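Local coordinates for L-amino acid deaminase (Proteus vulgaris, PDB 5I39), which binds flavin-adenine dinucleotide and, as a membrane-bound deaminase of the FAD-dependent oxidoreductase family, probably oxidises L-amino acids to release their amino group, at residues Thr52-Asn55 / Leu56-Gly60; Arg104-Asn107 / Ala108-Ile112; Ala194-Ala197 / Lys198-Val202; Thr387-Leu391 / Leu392-Pro396. One frame throughout, in Å; residues are numbered along the deposited sequence. Where two conformers were deposited one is given.

Contact 1. Residues Thr52-Asn55 / Leu56-Gly60; sequences TAIN and LVERG
N55 and R59, one turn apart at the C-terminal end of helix 47-58, join side chain to side chain where the helix of a Rossmann-type beta-alpha-beta unit (strand 40-43, helix 47-58, strand 63-66) runs out. The amide oxygen takes both bonds: R59 NE and R59 NH2 each lie 2.9 Å from N55 OD1, a side-on grip by two nitrogens on one atom. The NH2 bond arrives on a lone pair in the plane of the amide carbonyl, whereas NE is tilted 21° from that plane. Both N-H angles are bent, as expected when two donors share one acceptor. CG of N55 lies anti to the backbone N (chi1 -169°), which carries OD1 toward the next turn, and the extended R59 chain from CG to NE reaches it. NH2 also forms a salt bridge with D389 of helix 376-392, so the group is fixed from two sides. E58 runs extended alongside I54. One water donates to E58 OE1 and weakly accepts from N55 ND2; another donates to both E58 OE1 and N55 O. OE2 of E58 goes to K109. A Schellman motif ends the helix: G60, with positive phi, donates its N to V57 O at 2.9 Å. On the buried side, T52 and L56 lie side by side, with T52 CG2 3.9 Å from L56 CD1.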
loop_
_atom_site.group_PDB
_atom_site.type_symbol
_atom_site.label_atom_id
_atom_site.label_comp_id
_atom_site.label_asym_id
_atom_site.label_seq_id
_atom_site.Cartn_x
_atom_site.Cartn_y
_atom_site.Cartn_z
ATOM N N THR A 52 0.954 11.428 3.477
ATOM C CA THR A 52 1.881 12.336 4.151
ATOM C C THR A 52 1.377 13.781 4.078
ATOM O O THR A 52 1.416 14.495 5.076
ATOM C CB THR A 52 3.312 12.214 3.599
ATOM O OG1 THR A 52 3.738 10.848 3.673
ATOM C CG2 THR A 52 4.276 13.041 4.421
ATOM N N ALA A 53 0.899 14.195 2.909
ATOM C CA ALA A 53 0.331 15.535 2.737
ATOM C C ALA A 53 -0.835 15.798 3.689
ATOM O O ALA A 53 -0.902 16.852 4.318
ATOM C CB ALA A 53 -0.109 15.742 1.298
ATOM N N ILE A 54 -1.739 14.832 3.808
ATOM C CA ILE A 54 -2.859 14.953 4.740
ATOM C C ILE A 54 -2.360 15.162 6.174
ATOM O O ILE A 54 -2.854 16.033 6.895
ATOM C CB ILE A 54 -3.768 13.709 4.672
ATOM C CG1 ILE A 54 -4.546 13.698 3.350
ATOM C CG2 ILE A 54 -4.746 13.665 5.844
ATOM C CD1 ILE A 54 -5.112 12.344 2.974
ATOM N N ASN A 55 -1.388 14.351 6.578
ATOM C CA ASN A 55 -0.832 14.447 7.919
ATOM C C ASN A 55 -0.216 15.829 8.185
ATOM O O ASN A 55 -0.412 16.409 9.252
ATOM C CB ASN A 55 0.194 13.334 8.119
ATOM C CG ASN A 55 0.632 13.189 9.562
ATOM O OD1 ASN A 55 1.475 13.939 10.037
ATOM N ND2 ASN A 55 0.069 12.212 10.263
ATOM N N LEU A 56 0.500 16.356 7.197
ATOM C CA LEU A 56 1.121 17.675 7.328
ATOM C C LEU A 56 0.111 18.821 7.405
ATOM O O LEU A 56 0.297 19.747 8.194
ATOM C CB LEU A 56 2.095 17.896 6.178
ATOM C CG LEU A 56 3.335 17.003 6.244
ATOM C CD1 LEU A 56 4.010 16.948 4.885
ATOM C CD2 LEU A 56 4.319 17.480 7.305
ATOM N N VAL A 57 -0.959 18.759 6.615
ATOM C CA VAL A 57 -1.996 19.794 6.673
ATOM C C VAL A 57 -2.675 19.807 8.048
ATOM O O VAL A 57 -2.991 20.874 8.574
ATOM C CB VAL A 57 -3.023 19.648 5.527
ATOM C CG1 VAL A 57 -4.245 20.533 5.747
ATOM C CG2 VAL A 57 -2.370 19.984 4.198
ATOM N N GLU A 58 -2.865 18.639 8.651
ATOM C CA GLU A 58 -3.405 18.573 10.012
ATOM C C GLU A 58 -2.525 19.272 11.049
ATOM O O GLU A 58 -3.026 19.718 12.076
ATOM C CB GLU A 58 -3.620 17.128 10.427
ATOM C CG GLU A 58 -4.764 16.467 9.686
ATOM C CD GLU A 58 -4.852 14.978 9.923
ATOM O OE1 GLU A 58 -3.888 14.383 10.450
ATOM O OE2 GLU A 58 -5.898 14.396 9.564
ATOM N N ARG A 59 -1.221 19.359 10.772
ATOM C CA ARG A 59 -0.268 20.090 11.610
ATOM C C ARG A 59 -0.182 21.593 11.301
ATOM O O ARG A 59 0.647 22.293 11.880
ATOM C CB ARG A 59 1.118 19.457 11.486
ATOM C CG ARG A 59 1.145 17.991 11.854
ATOM C CD ARG A 59 2.552 17.434 11.805
ATOM N NE ARG A 59 2.535 15.970 11.801
ATOM C CZ ARG A 59 3.416 15.163 12.401
ATOM N NH1 ARG A 59 4.435 15.633 13.125
ATOM N NH2 ARG A 59 3.266 13.849 12.281
ATOM N N GLY A 60 -1.031 22.090 10.403
ATOM C CA GLY A 60 -1.116 23.517 10.099
ATOM C C GLY A 60 -0.225 23.999 8.968
ATOM O O GLY A 60 -0.063 25.205 8.789
HETATM O O HOH W 1 -3.031 12.059 9.343
HETATM O O HOH W 2 -1.242 15.002 11.598
#

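Contact 2. Residues Arg104-Asn107 / Ala108-Ile112; sequences REMN and AKVGI
From E105 to G111 the backbone makes a short helical run of i to i+4 bonds before G111 leaves helical geometry with positive phi. K109 N lies 3.0 Å from E105 O, V110 N 2.9 Å from M106 O and G111 N 2.7 Å from N107 O. The middle bond is the straightest, with an N-H angle of 160°; the other two bend to 139°. At the N-terminal side a water bridges a gap in this pattern, donating to R104 O and accepting from A108 N. Side chains add looser contacts. M106, a selenomethionine, is buried, and its CG lies 4.4 Å from V110 CG2, a loose apolar contact. V110 keeps CG2 beside its own backbone N, against the M106 carbonyl oxygen, with CG2 3.5 Å from M106 O. K109 starts against the same turn, where its CB rests 3.5 Å from M106 O; with CG anti to the backbone N (chi1 -178°) and every later torsion extended, the chain then runs straight off to a salt bridge with E58. N107 turns its amide to the residues that follow the helix: OD1 is hydrogen-bonded to T114, and ND2 weakly to the carbonyl of Y116. The short helix 106-110 thus lies at the surface between several elements: M106 and V110 face helix 189-199 through M193, V192 and Y196, K109 reaches helix 47-58, and N107 touches R117 at the start of strand 117-123.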
loop_
_atom_site.group_PDB
_atom_site.type_symbol
_atom_site.label_atom_id
_atom_site.label_comp_id
_atom_site.label_asym_id
_atom_site.label_seq_id
_atom_site.Cartn_x
_atom_site.Cartn_y
_atom_site.Cartn_z
ATOM N N ARG A 104 -9.014 1.052 9.830
ATOM C CA ARG A 104 -10.327 0.845 10.460
ATOM C C ARG A 104 -11.040 2.145 10.851
ATOM O O ARG A 104 -12.246 2.143 11.054
ATOM C CB ARG A 104 -10.213 -0.079 11.675
ATOM C CG ARG A 104 -9.935 -1.525 11.308
ATOM C CD ARG A 104 -10.071 -2.451 12.497
ATOM N NE ARG A 104 -8.978 -2.358 13.469
ATOM C CZ ARG A 104 -7.855 -3.076 13.452
ATOM N NH1 ARG A 104 -7.590 -3.915 12.457
ATOM N NH2 ARG A 104 -6.977 -2.934 14.437
ATOM N N GLU A 105 -10.288 3.234 10.983
ATOM C CA GLU A 105 -10.843 4.567 11.213
ATOM C C GLU A 105 -11.122 5.355 9.931
ATOM O O GLU A 105 -11.682 6.449 10.000
ATOM C CB GLU A 105 -9.856 5.386 12.057
ATOM C CG GLU A 105 -9.530 4.782 13.418
ATOM C CD GLU A 105 -8.350 5.432 14.124
ATOM O OE1 GLU A 105 -7.547 6.127 13.480
ATOM O OE2 GLU A 105 -8.217 5.219 15.342
HETATM N N MSE A 106 -10.729 4.841 8.767
HETATM C CA MSE A 106 -10.609 5.688 7.571
HETATM C C MSE A 106 -11.930 6.100 6.973
HETATM O O MSE A 106 -12.081 7.257 6.585
HETATM C CB MSE A 106 -9.744 5.026 6.502
HETATM C CG MSE A 106 -9.192 6.035 5.492
HETATM SE SE MSE A 106 -7.813 7.204 6.260
HETATM C CE MSE A 106 -6.405 5.835 6.413
ATOM N N ASN A 107 -12.895 5.191 6.868
ATOM C CA ASN A 107 -14.200 5.588 6.330
ATOM C C ASN A 107 -14.863 6.653 7.200
ATOM O O ASN A 107 -15.485 7.585 6.680
ATOM C CB ASN A 107 -15.132 4.390 6.169
ATOM C CG ASN A 107 -14.672 3.422 5.095
ATOM O OD1 ASN A 107 -13.827 3.742 4.261
ATOM N ND2 ASN A 107 -15.249 2.229 5.103
ATOM N N ALA A 108 -14.704 6.534 8.516
ATOM C CA ALA A 108 -15.210 7.552 9.432
ATOM C C ALA A 108 -14.449 8.874 9.326
ATOM O O ALA A 108 -15.034 9.933 9.544
ATOM C CB ALA A 108 -15.186 7.037 10.860
ATOM N N LYS A 109 -13.159 8.810 9.006
ATOM C CA LYS A 109 -12.346 10.017 8.834
ATOM C C LYS A 109 -12.714 10.787 7.564
ATOM O O LYS A 109 -12.762 12.009 7.568
ATOM C CB LYS A 109 -10.854 9.676 8.824
ATOM C CG LYS A 109 -9.968 10.903 8.703
ATOM C CD LYS A 109 -8.510 10.598 8.961
ATOM C CE LYS A 109 -7.707 11.880 8.875
ATOM N NZ LYS A 109 -6.306 11.664 9.310
ATOM N N VAL A 110 -12.945 10.070 6.473
ATOM C CA VAL A 110 -13.289 10.723 5.209
ATOM C C VAL A 110 -14.798 10.992 5.126
ATOM O O VAL A 110 -15.226 11.977 4.528
ATOM C CB VAL A 110 -12.799 9.895 4.001
ATOM C CG1 VAL A 110 -13.107 10.601 2.688
ATOM C CG2 VAL A 110 -11.300 9.641 4.107
ATOM N N GLY A 111 -15.599 10.109 5.713
ATOM C CA GLY A 111 -17.053 10.156 5.563
ATOM C C GLY A 111 -17.530 9.676 4.199
ATOM O O GLY A 111 -18.692 9.866 3.845
ATOM N N ILE A 112 -16.621 9.056 3.444
ATOM C CA ILE A 112 -16.884 8.479 2.132
ATOM C C ILE A 112 -16.209 7.116 2.148
ATOM O O ILE A 112 -15.095 6.970 2.663
ATOM C CB ILE A 112 -16.308 9.348 0.990
ATOM C CG1 ILE A 112 -16.985 10.728 0.997
ATOM C CG2 ILE A 112 -16.489 8.668 -0.366
ATOM C CD1 ILE A 112 -16.383 11.745 0.050
HETATM O O HOH W 3 -14.178 3.900 9.657
#

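Contact 3. Residues Ala194-Ala197 / Lys198-Val202; sequences AEYA and KKMGV
M200, a selenomethionine one turn after Y196, folds back over the tyrosine ring. Its CB lies 3.5 Å from A197 O. CG, anti to its own carbonyl carbon (chi1 -62°), is pressed 3.2 Å from Y196 O and at the same time lies over one face of the ring, 3.9 Å from the Y196 centroid and 15° off the ring normal, which meets the geometry of a CH-pi contact. The chain bends at chi2, bringing SE back across the ring at a slant, 36° off the normal: a Met-aromatic contact, with the selenium nearest the hydroxyl side. The terminal CE ends 3.9 Å from Y196 CE1. This contact sits on a helix C-terminus closed by a Schellman motif. G201, with positive phi, donates its N to K198 O, and V202 N reaches back to A197 O at 3.0 Å. The reversal turns V202 inward, so that its CG2 packs 4.0 Å from A197 CB; V202 touches V57 and A197 touches I54 of helix 47-58. On the outer side E195 and K198 run side by side. In one of two E195 conformers a long, doubtful salt bridge joins E195 OE1 to K198 NZ at 3.6 Å, while the ammonium group of K198 also bonds to the backbone carbonyl of E28.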
loop_
_atom_site.group_PDB
_atom_site.type_symbol
_atom_site.label_atom_id
_atom_site.label_comp_id
_atom_site.label_asym_id
_atom_site.label_seq_id
_atom_site.Cartn_x
_atom_site.Cartn_y
_atom_site.Cartn_z
ATOM N N ALA A 194 -7.149 10.860 -2.307
ATOM C CA ALA A 194 -6.724 12.054 -3.051
ATOM C C ALA A 194 -7.778 13.161 -3.043
ATOM O O ALA A 194 -7.442 14.333 -2.859
ATOM C CB ALA A 194 -6.367 11.694 -4.479
ATOM N N GLU A 195 -9.040 12.801 -3.254
ATOM C CA GLU A 195 -10.124 13.788 -3.215
ATOM C C GLU A 195 -10.233 14.404 -1.823
ATOM O O GLU A 195 -10.452 15.607 -1.684
ATOM C CB GLU A 195 -11.463 13.172 -3.625
ATOM C CG GLU A 195 -11.609 12.911 -5.111
ATOM C CD GLU A 195 -11.625 14.170 -5.951
ATOM O OE1 GLU A 195 -11.202 15.241 -5.467
ATOM O OE2 GLU A 195 -12.063 14.077 -7.113
ATOM N N TYR A 196 -10.072 13.573 -0.799
ATOM C CA TYR A 196 -10.072 14.052 0.576
ATOM C C TYR A 196 -8.912 15.021 0.824
ATOM O O TYR A 196 -9.108 16.084 1.408
ATOM C CB TYR A 196 -10.020 12.871 1.536
ATOM C CG TYR A 196 -9.905 13.244 2.996
ATOM C CD1 TYR A 196 -10.989 13.773 3.698
ATOM C CD2 TYR A 196 -8.713 13.047 3.682
ATOM C CE1 TYR A 196 -10.881 14.095 5.045
ATOM C CE2 TYR A 196 -8.590 13.364 5.023
ATOM C CZ TYR A 196 -9.672 13.886 5.704
ATOM O OH TYR A 196 -9.518 14.184 7.042
ATOM N N ALA A 197 -7.720 14.671 0.346
ATOM C CA ALA A 197 -6.567 15.562 0.470
ATOM C C ALA A 197 -6.849 16.923 -0.172
ATOM O O ALA A 197 -6.562 17.965 0.424
ATOM C CB ALA A 197 -5.336 14.927 -0.150
ATOM N N LYS A 198 -7.421 16.912 -1.375
ATOM C CA LYS A 198 -7.810 18.159 -2.043
ATOM C C LYS A 198 -8.826 18.949 -1.220
ATOM O O LYS A 198 -8.700 20.168 -1.070
ATOM C CB LYS A 198 -8.371 17.889 -3.437
ATOM C CG LYS A 198 -7.333 17.426 -4.449
ATOM C CD LYS A 198 -7.973 16.942 -5.740
ATOM C CE LYS A 198 -8.624 18.067 -6.533
ATOM N NZ LYS A 198 -9.437 17.536 -7.657
ATOM N N LYS A 199 -9.819 18.259 -0.670
ATOM C CA LYS A 199 -10.809 18.899 0.188
ATOM C C LYS A 199 -10.172 19.548 1.425
ATOM O O LYS A 199 -10.600 20.618 1.861
ATOM C CB LYS A 199 -11.870 17.887 0.598
ATOM C CG LYS A 199 -13.022 18.491 1.381
ATOM C CD LYS A 199 -14.020 17.429 1.792
ATOM C CE LYS A 199 -14.955 17.945 2.876
ATOM N NZ LYS A 199 -15.747 19.135 2.454
HETATM N N MSE A 200 -9.141 18.902 1.970
HETATM C CA MSE A 200 -8.396 19.439 3.117
HETATM C C MSE A 200 -7.455 20.572 2.752
HETATM O O MSE A 200 -6.845 21.167 3.639
HETATM C CB MSE A 200 -7.599 18.322 3.800
HETATM C CG MSE A 200 -8.446 17.186 4.382
HETATM SE SE MSE A 200 -9.708 17.799 5.754
HETATM C CE MSE A 200 -11.292 17.987 4.611
ATOM N N GLY A 201 -7.325 20.885 1.464
ATOM C CA GLY A 201 -6.534 22.027 1.003
ATOM C C GLY A 201 -5.175 21.667 0.432
ATOM O O GLY A 201 -4.414 22.559 0.067
ATOM N N VAL A 202 -4.860 20.375 0.334
ATOM C CA VAL A 202 -3.652 19.961 -0.376
ATOM C C VAL A 202 -3.874 20.288 -1.850
ATOM O O VAL A 202 -4.906 19.933 -2.411
ATOM C CB VAL A 202 -3.364 18.452 -0.235
ATOM C CG1 VAL A 202 -2.094 18.082 -0.994
ATOM C CG2 VAL A 202 -3.233 18.054 1.228
HETATM O O HOH W 4 -11.870 16.940 -7.729
#

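Contact 4. Residues Thr387-Leu391 / Leu392-Pro396; sequences TADLL and LGKKP
Backbone bonds from L392, G393 and K394 back to A388, L390 and D389 carry the chain out of the helix. L392 N reaches A388 O at 3.0 Å in the usual i to i+4 manner, and K394 N donates to D389 O at 2.9 Å across five residues; the bond from G393 N to L390 O is weak. Charge is centred on D389. Its OD1 forms a salt bridge with R59 of helix 47-58, while K394 NZ stays 4.4 Å from OD1, beyond a direct salt bridge. A water lies between them, 2.7 Å from D389 OD1 and accepting from NZ. K394 passes obliquely across the carboxylate with its CD 3.5 Å from OD1; the chain is extended beyond CG, so its aliphatic part crosses the acid and NZ lies beyond it. The other oxygen, OD2, accepts from the backbone N of V397. Helix 376-392, which follows strand 367-371 of the six-stranded FAD-binding sheet, ends here: G393 takes positive phi, 72°, and the chain turns back past D389 toward P396. Two van der Waals contacts set carbon against oxygen. P396 CA sits 3.6 Å from D389 OD2, and L392, with CG anti to its carbonyl carbon (chi1 -58°), places that CG 3.3 Å from A388 O. Apolar contact is slighter, with L392 CD2 4.3 Å from L391 CG.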
loop_
_atom_site.group_PDB
_atom_site.type_symbol
_atom_site.label_atom_id
_atom_site.label_comp_id
_atom_site.label_asym_id
_atom_site.label_seq_id
_atom_site.Cartn_x
_atom_site.Cartn_y
_atom_site.Cartn_z
ATOM N N THR A 387 6.973 10.006 8.576
ATOM C CA THR A 387 7.648 10.877 7.620
ATOM C C THR A 387 7.561 12.333 8.068
ATOM O O THR A 387 8.560 13.055 8.055
ATOM C CB THR A 387 7.043 10.710 6.221
ATOM O OG1 THR A 387 7.255 9.368 5.775
ATOM C CG2 THR A 387 7.680 11.652 5.224
ATOM N N ALA A 388 6.367 12.757 8.465
ATOM C CA ALA A 388 6.172 14.110 8.973
ATOM C C ALA A 388 6.967 14.350 10.262
ATOM O O ALA A 388 7.579 15.408 10.419
ATOM C CB ALA A 388 4.693 14.391 9.181
ATOM N N ASP A 389 6.980 13.368 11.164
ATOM C CA ASP A 389 7.769 13.469 12.398
ATOM C C ASP A 389 9.247 13.689 12.079
ATOM O O ASP A 389 9.898 14.555 12.668
ATOM C CB ASP A 389 7.649 12.202 13.257
ATOM C CG ASP A 389 6.260 11.985 13.837
ATOM O OD1 ASP A 389 5.450 12.932 13.883
ATOM O OD2 ASP A 389 5.997 10.839 14.260
ATOM N N LEU A 390 9.775 12.902 11.146
ATOM C CA LEU A 390 11.180 13.025 10.752
ATOM C C LEU A 390 11.469 14.367 10.097
ATOM O O LEU A 390 12.478 15.003 10.402
ATOM C CB LEU A 390 11.586 11.887 9.820
ATOM C CG LEU A 390 11.625 10.490 10.444
ATOM C CD1 LEU A 390 11.909 9.458 9.366
ATOM C CD2 LEU A 390 12.657 10.386 11.551
ATOM N N LEU A 391 10.574 14.812 9.219
ATOM C CA LEU A 391 10.726 16.110 8.564
ATOM C C LEU A 391 10.803 17.247 9.578
ATOM O O LEU A 391 11.627 18.151 9.451
ATOM C CB LEU A 391 9.555 16.358 7.609
ATOM C CG LEU A 391 9.544 17.688 6.841
ATOM C CD1 LEU A 391 10.728 17.787 5.887
ATOM C CD2 LEU A 391 8.229 17.852 6.097
ATOM N N LEU A 392 9.940 17.182 10.585
ATOM C CA LEU A 392 9.770 18.272 11.535
ATOM C C LEU A 392 10.626 18.136 12.794
ATOM O O LEU A 392 10.635 19.041 13.627
ATOM C CB LEU A 392 8.283 18.401 11.889
ATOM C CG LEU A 392 7.368 18.655 10.680
ATOM C CD1 LEU A 392 5.904 18.598 11.085
ATOM C CD2 LEU A 392 7.669 19.977 9.984
ATOM N N GLY A 393 11.361 17.033 12.930
ATOM C CA GLY A 393 12.189 16.802 14.112
ATOM C C GLY A 393 11.418 16.481 15.379
ATOM O O GLY A 393 11.933 16.691 16.479
ATOM N N LYS A 394 10.198 15.968 15.225
ATOM C CA LYS A 394 9.351 15.590 16.352
ATOM C C LYS A 394 9.783 14.226 16.869
ATOM O O LYS A 394 10.304 13.406 16.113
ATOM C CB LYS A 394 7.881 15.530 15.908
ATOM C CG LYS A 394 6.869 15.394 17.038
ATOM C CD LYS A 394 5.449 15.259 16.511
ATOM C CE LYS A 394 4.451 15.023 17.632
ATOM N NZ LYS A 394 3.085 14.761 17.103
ATOM N N LYS A 395 9.544 13.980 18.154
ATOM C CA LYS A 395 9.657 12.630 18.716
ATOM C C LYS A 395 8.860 11.696 17.797
ATOM O O LYS A 395 7.686 11.947 17.568
ATOM C CB LYS A 395 9.069 12.576 20.125
ATOM C CG LYS A 395 9.823 13.392 21.169
ATOM C CD LYS A 395 9.205 13.268 22.558
ATOM C CE LYS A 395 7.778 13.798 22.596
ATOM N NZ LYS A 395 7.279 13.961 23.987
ATOM N N PRO A 396 9.503 10.654 17.236
ATOM C CA PRO A 396 8.835 9.877 16.179
ATOM C C PRO A 396 7.827 8.840 16.688
ATOM O O PRO A 396 8.007 8.265 17.759
ATOM C CB PRO A 396 10.005 9.195 15.467
ATOM C CG PRO A 396 11.038 9.035 16.523
ATOM C CD PRO A 396 10.909 10.237 17.415
HETATM O O HOH W 5 3.355 12.529 15.595
HETATM O O HOH W 6 5.114 11.182 17.449
#

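In the fold
Along the chain the four contacts follow one another in numerical order, and each lies at the C-terminal end of a helix: 47-58, 106-110, 189-199 and 376-392. Contact 1 is the hub. It touches the other three, its centre lying about 10 Å from that of contact 3, about 12 Å from contact 4 and about 16 Å from contact 2. Contacts 2 and 3 also meet, through K109 and V110 against Y196, whereas contact 4 stays about 11 Å from contact 2 and about 12 Å from contact 3 at the nearest atoms. Helix 47-58, in the beta-alpha-beta unit of the FAD-binding sheet, is thus met by side chains of three other helices; contacts 1 to 3 have side chains about 8 to 12 Å from the bound FAD.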